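Local coordinates for protein FmtA (Staphylococcus aureus, PDB 5ZH8) that removes D-alanyl esters from wall teichoic acid and lipoteichoic acid, and affects methicillin resistance, autolysis and cell wall structure, at residues Phe88-Asn97 and Asp357-Val367. Residues are numbered along the deposited sequence; the frame is centred on the assembly and turned at random.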
loop_
_atom_site.group_PDB
_atom_site.type_symbol
_atom_site.label_atom_id
_atom_site.label_comp_id
_atom_site.label_asym_id
_atom_site.label_seq_id
_atom_site.Cartn_x
_atom_site.Cartn_y
_atom_site.Cartn_z
ATOM N N PHE A 88 -2.382 -4.774 15.529
ATOM C CA PHE A 88 -2.669 -5.694 14.432
ATOM C C PHE A 88 -4.173 -5.851 14.270
ATOM O O PHE A 88 -4.877 -6.091 15.250
ATOM C CB PHE A 88 -2.028 -7.047 14.747
ATOM C CG PHE A 88 -2.278 -8.110 13.716
ATOM C CD1 PHE A 88 -1.784 -7.985 12.421
ATOM C CD2 PHE A 88 -2.974 -9.268 14.057
ATOM C CE1 PHE A 88 -2.001 -8.987 11.483
ATOM C CE2 PHE A 88 -3.189 -10.270 13.123
ATOM C CZ PHE A 88 -2.704 -10.129 11.834
ATOM N N ASN A 89 -4.665 -5.688 13.045
ATOM C CA ASN A 89 -6.073 -5.956 12.743
ATOM C C ASN A 89 -6.179 -7.088 11.723
ATOM O O ASN A 89 -5.963 -6.879 10.528
ATOM C CB ASN A 89 -6.768 -4.694 12.230
ATOM C CG ASN A 89 -8.282 -4.807 12.278
ATOM O OD1 ASN A 89 -8.919 -4.261 13.181
ATOM N ND2 ASN A 89 -8.866 -5.519 11.316
ATOM N N GLY A 90 -6.500 -8.282 12.211
ATOM C CA GLY A 90 -6.609 -9.462 11.367
ATOM C C GLY A 90 -6.557 -10.729 12.196
ATOM O O GLY A 90 -7.063 -10.751 13.314
ATOM N N SER A 91 -5.928 -11.776 11.661
ATOM C CA SER A 91 -5.911 -13.091 12.310
ATOM C C SER A 91 -4.599 -13.821 12.102
ATOM O O SER A 91 -3.941 -13.664 11.074
ATOM C CB SER A 91 -7.036 -13.968 11.767
ATOM O OG SER A 91 -7.005 -15.264 12.351
ATOM N N VAL A 92 -4.244 -14.649 13.079
ATOM C CA VAL A 92 -3.014 -15.425 13.032
ATOM C C VAL A 92 -3.334 -16.901 13.219
ATOM O O VAL A 92 -4.297 -17.260 13.899
ATOM C CB VAL A 92 -2.000 -14.960 14.107
ATOM C CG1 VAL A 92 -2.489 -15.283 15.517
ATOM C CG2 VAL A 92 -0.631 -15.571 13.849
ATOM N N ALA A 93 -2.531 -17.744 12.584
ATOM C CA ALA A 93 -2.561 -19.180 12.816
ATOM C C ALA A 93 -1.136 -19.716 12.716
ATOM O O ALA A 93 -0.414 -19.406 11.766
ATOM C CB ALA A 93 -3.461 -19.868 11.804
ATOM N N ILE A 94 -0.736 -20.505 13.706
ATOM C CA ILE A 94 0.608 -21.061 13.751
ATOM C C ILE A 94 0.541 -22.556 14.037
ATOM O O ILE A 94 -0.066 -22.985 15.020
ATOM C CB ILE A 94 1.478 -20.367 14.821
ATOM C CG1 ILE A 94 1.533 -18.856 14.552
ATOM C CG2 ILE A 94 2.876 -20.976 14.836
ATOM C CD1 ILE A 94 2.314 -18.058 15.570
ATOM N N TYR A 95 1.155 -23.338 13.156
ATOM C CA TYR A 95 1.255 -24.786 13.318
ATOM C C TYR A 95 2.676 -25.151 13.722
ATOM O O TYR A 95 3.643 -24.642 13.145
ATOM C CB TYR A 95 0.904 -25.506 12.016
ATOM C CG TYR A 95 -0.567 -25.533 11.713
ATOM C CD1 TYR A 95 -1.221 -24.391 11.270
ATOM C CD2 TYR A 95 -1.308 -26.704 11.855
ATOM C CE1 TYR A 95 -2.583 -24.406 10.991
ATOM C CE2 TYR A 95 -2.665 -26.731 11.575
ATOM C CZ TYR A 95 -3.297 -25.579 11.136
ATOM O OH TYR A 95 -4.638 -25.578 10.855
ATOM N N GLU A 96 2.800 -26.033 14.707
ATOM C CA GLU A 96 4.097 -26.519 15.154
ATOM C C GLU A 96 4.136 -28.041 15.028
ATOM O O GLU A 96 3.322 -28.746 15.632
ATOM C CB GLU A 96 4.339 -26.095 16.597
ATOM C CG GLU A 96 5.765 -26.268 17.072
ATOM C CD GLU A 96 5.950 -25.824 18.510
ATOM O OE1 GLU A 96 5.141 -25.010 19.000
ATOM O OE2 GLU A 96 6.914 -26.284 19.159
ATOM N N ASN A 97 5.074 -28.542 14.234
ATOM C CA ASN A 97 5.137 -29.965 13.914
ATOM C C ASN A 97 3.753 -30.530 13.574
ATOM O O ASN A 97 3.359 -31.584 14.070
ATOM C CB ASN A 97 5.782 -30.737 15.069
ATOM C CG ASN A 97 7.238 -30.361 15.284
ATOM O OD1 ASN A 97 7.653 -30.094 16.405
ATOM N ND2 ASN A 97 8.022 -30.337 14.214
ATOM N N ASP A 357 9.819 -26.817 8.087
ATOM C CA ASP A 357 9.371 -28.149 8.499
ATOM C C ASP A 357 8.844 -28.206 9.937
ATOM O O ASP A 357 8.244 -29.205 10.325
ATOM C CB ASP A 357 10.481 -29.180 8.293
ATOM C CG ASP A 357 10.719 -29.511 6.821
ATOM O OD1 ASP A 357 10.043 -28.937 5.937
ATOM O OD2 ASP A 357 11.601 -30.348 6.544
ATOM N N LYS A 358 9.059 -27.150 10.724
ATOM C CA LYS A 358 8.547 -27.096 12.096
ATOM C C LYS A 358 7.332 -26.170 12.222
ATOM O O LYS A 358 6.302 -26.565 12.764
ATOM C CB LYS A 358 9.637 -26.643 13.067
ATOM C CG LYS A 358 9.284 -26.897 14.526
ATOM C CD LYS A 358 10.363 -26.398 15.468
ATOM C CE LYS A 358 9.981 -26.586 16.929
ATOM N NZ LYS A 358 10.919 -25.870 17.843
ATOM N N TYR A 359 7.462 -24.944 11.731
ATOM C CA TYR A 359 6.407 -23.950 11.868
ATOM C C TYR A 359 5.743 -23.608 10.542
ATOM O O TYR A 359 6.413 -23.479 9.519
ATOM C CB TYR A 359 6.970 -22.663 12.478
ATOM C CG TYR A 359 7.408 -22.805 13.910
ATOM C CD1 TYR A 359 6.478 -22.899 14.933
ATOM C CD2 TYR A 359 8.757 -22.855 14.242
ATOM C CE1 TYR A 359 6.875 -23.030 16.249
ATOM C CE2 TYR A 359 9.167 -22.985 15.556
ATOM C CZ TYR A 359 8.223 -23.065 16.556
ATOM O OH TYR A 359 8.622 -23.193 17.863
ATOM N N VAL A 360 4.423 -23.456 10.570
ATOM C CA VAL A 360 3.710 -22.767 9.501
ATOM C C VAL A 360 3.024 -21.573 10.134
ATOM O O VAL A 360 2.154 -21.734 10.983
ATOM C CB VAL A 360 2.661 -23.660 8.796
ATOM C CG1 VAL A 360 2.018 -22.905 7.637
ATOM C CG2 VAL A 360 3.297 -24.953 8.310
ATOM N N VAL A 361 3.445 -20.380 9.729
ATOM C CA VAL A 361 2.927 -19.133 10.281
ATOM C C VAL A 361 2.094 -18.452 9.212
ATOM O O VAL A 361 2.613 -18.090 8.161
ATOM C CB VAL A 361 4.067 -18.188 10.727
ATOM C CG1 VAL A 361 3.505 -16.962 11.434
ATOM C CG2 VAL A 361 5.051 -18.926 11.619
ATOM N N VAL A 362 0.802 -18.294 9.488
ATOM C CA VAL A 362 -0.133 -17.660 8.560
ATOM C C VAL A 362 -0.654 -16.395 9.218
ATOM O O VAL A 362 -1.248 -16.460 10.296
ATOM C CB VAL A 362 -1.332 -18.583 8.223
ATOM C CG1 VAL A 362 -2.190 -17.974 7.112
ATOM C CG2 VAL A 362 -0.857 -19.982 7.851
ATOM N N LEU A 363 -0.425 -15.252 8.575
ATOM C CA LEU A 363 -0.806 -13.963 9.134
ATOM C C LEU A 363 -1.680 -13.209 8.139
ATOM O O LEU A 363 -1.230 -12.854 7.046
ATOM C CB LEU A 363 0.441 -13.151 9.482
ATOM C CG LEU A 363 0.245 -12.013 10.490
ATOM C CD1 LEU A 363 -0.126 -12.573 11.856
ATOM C CD2 LEU A 363 1.485 -11.135 10.589
ATOM N N ALA A 364 -2.932 -12.979 8.526
ATOM C CA ALA A 364 -3.912 -12.330 7.663
ATOM C C ALA A 364 -4.250 -10.936 8.188
ATOM O O ALA A 364 -4.614 -10.770 9.349
ATOM C CB ALA A 364 -5.171 -13.182 7.566
ATOM N N LEU A 365 -4.147 -9.943 7.317
ATOM C CA LEU A 365 -4.353 -8.560 7.693
ATOM C C LEU A 365 -5.425 -7.933 6.803
ATOM O O LEU A 365 -5.263 -7.895 5.591
ATOM C CB LEU A 365 -3.025 -7.824 7.531
ATOM C CG LEU A 365 -2.950 -6.377 7.986
ATOM C CD1 LEU A 365 -3.066 -6.273 9.503
ATOM C CD2 LEU A 365 -1.643 -5.780 7.487
ATOM N N ASN A 366 -6.512 -7.444 7.405
ATOM C CA ASN A 366 -7.616 -6.824 6.646
ATOM C C ASN A 366 -7.687 -5.290 6.750
ATOM O O ASN A 366 -8.591 -4.673 6.197
ATOM C CB ASN A 366 -8.964 -7.467 6.995
ATOM C CG ASN A 366 -9.376 -7.251 8.435
ATOM O OD1 ASN A 366 -8.623 -7.548 9.352
ATOM N ND2 ASN A 366 -10.591 -6.759 8.638
ATOM N N VAL A 367 -6.738 -4.676 7.452
ATOM C CA VAL A 367 -6.477 -3.241 7.306
ATOM C C VAL A 367 -5.093 -3.126 6.672
ATOM O O VAL A 367 -4.103 -3.579 7.238
ATOM C CB VAL A 367 -6.514 -2.484 8.645
ATOM C CG1 VAL A 367 -6.306 -0.998 8.413
ATOM C CG2 VAL A 367 -7.831 -2.734 9.364
#
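Strands 90-96 and 359-365 pair antiparallel, their axes 4.6 Å apart at the closest and their directions 175° apart. They are central neighbours in the antiparallel sheet of the beta-lactamase fold, so an early strand is joined to the last one. Backbone bonds run in both directions at the pairs Ser91-Ala364, Ala93-Val362 and Tyr95-Val360. The side chains of these residues share one face, where helix 292-303 packs on Ser91, Ala93 and Tyr95. On the other face, helix 371-382 covers Val361, Leu363 and Leu365. There the Phe88 side chain reaches forward toward Leu363 and Leu365, its CG anti to the backbone N (chi1 178°). Phe88 CZ lies 3.6 Å from Leu363 CD1, and Phe88 CE1 3.5 Å from Leu365 CD1. Leu363 CD1 also meets Val92 CG2 at 3.6 Å. At the Glu96 end, the extended Glu96 side chain meets the Tyr359 ring obliquely, Glu96 CG 3.5 Å from Tyr359 CE1. Glu96 OE1 forms a salt bridge with Lys75 NZ and a hydrogen bond with Tyr76 OH; Lys75 NZ also bonds Tyr359 OH. At the Asn366 end, Asn89 ND2 donates to Asn366 OD1 at 2.8 Å, arriving above the acceptor's carbonyl plane, and also bonds to Tyr108 O.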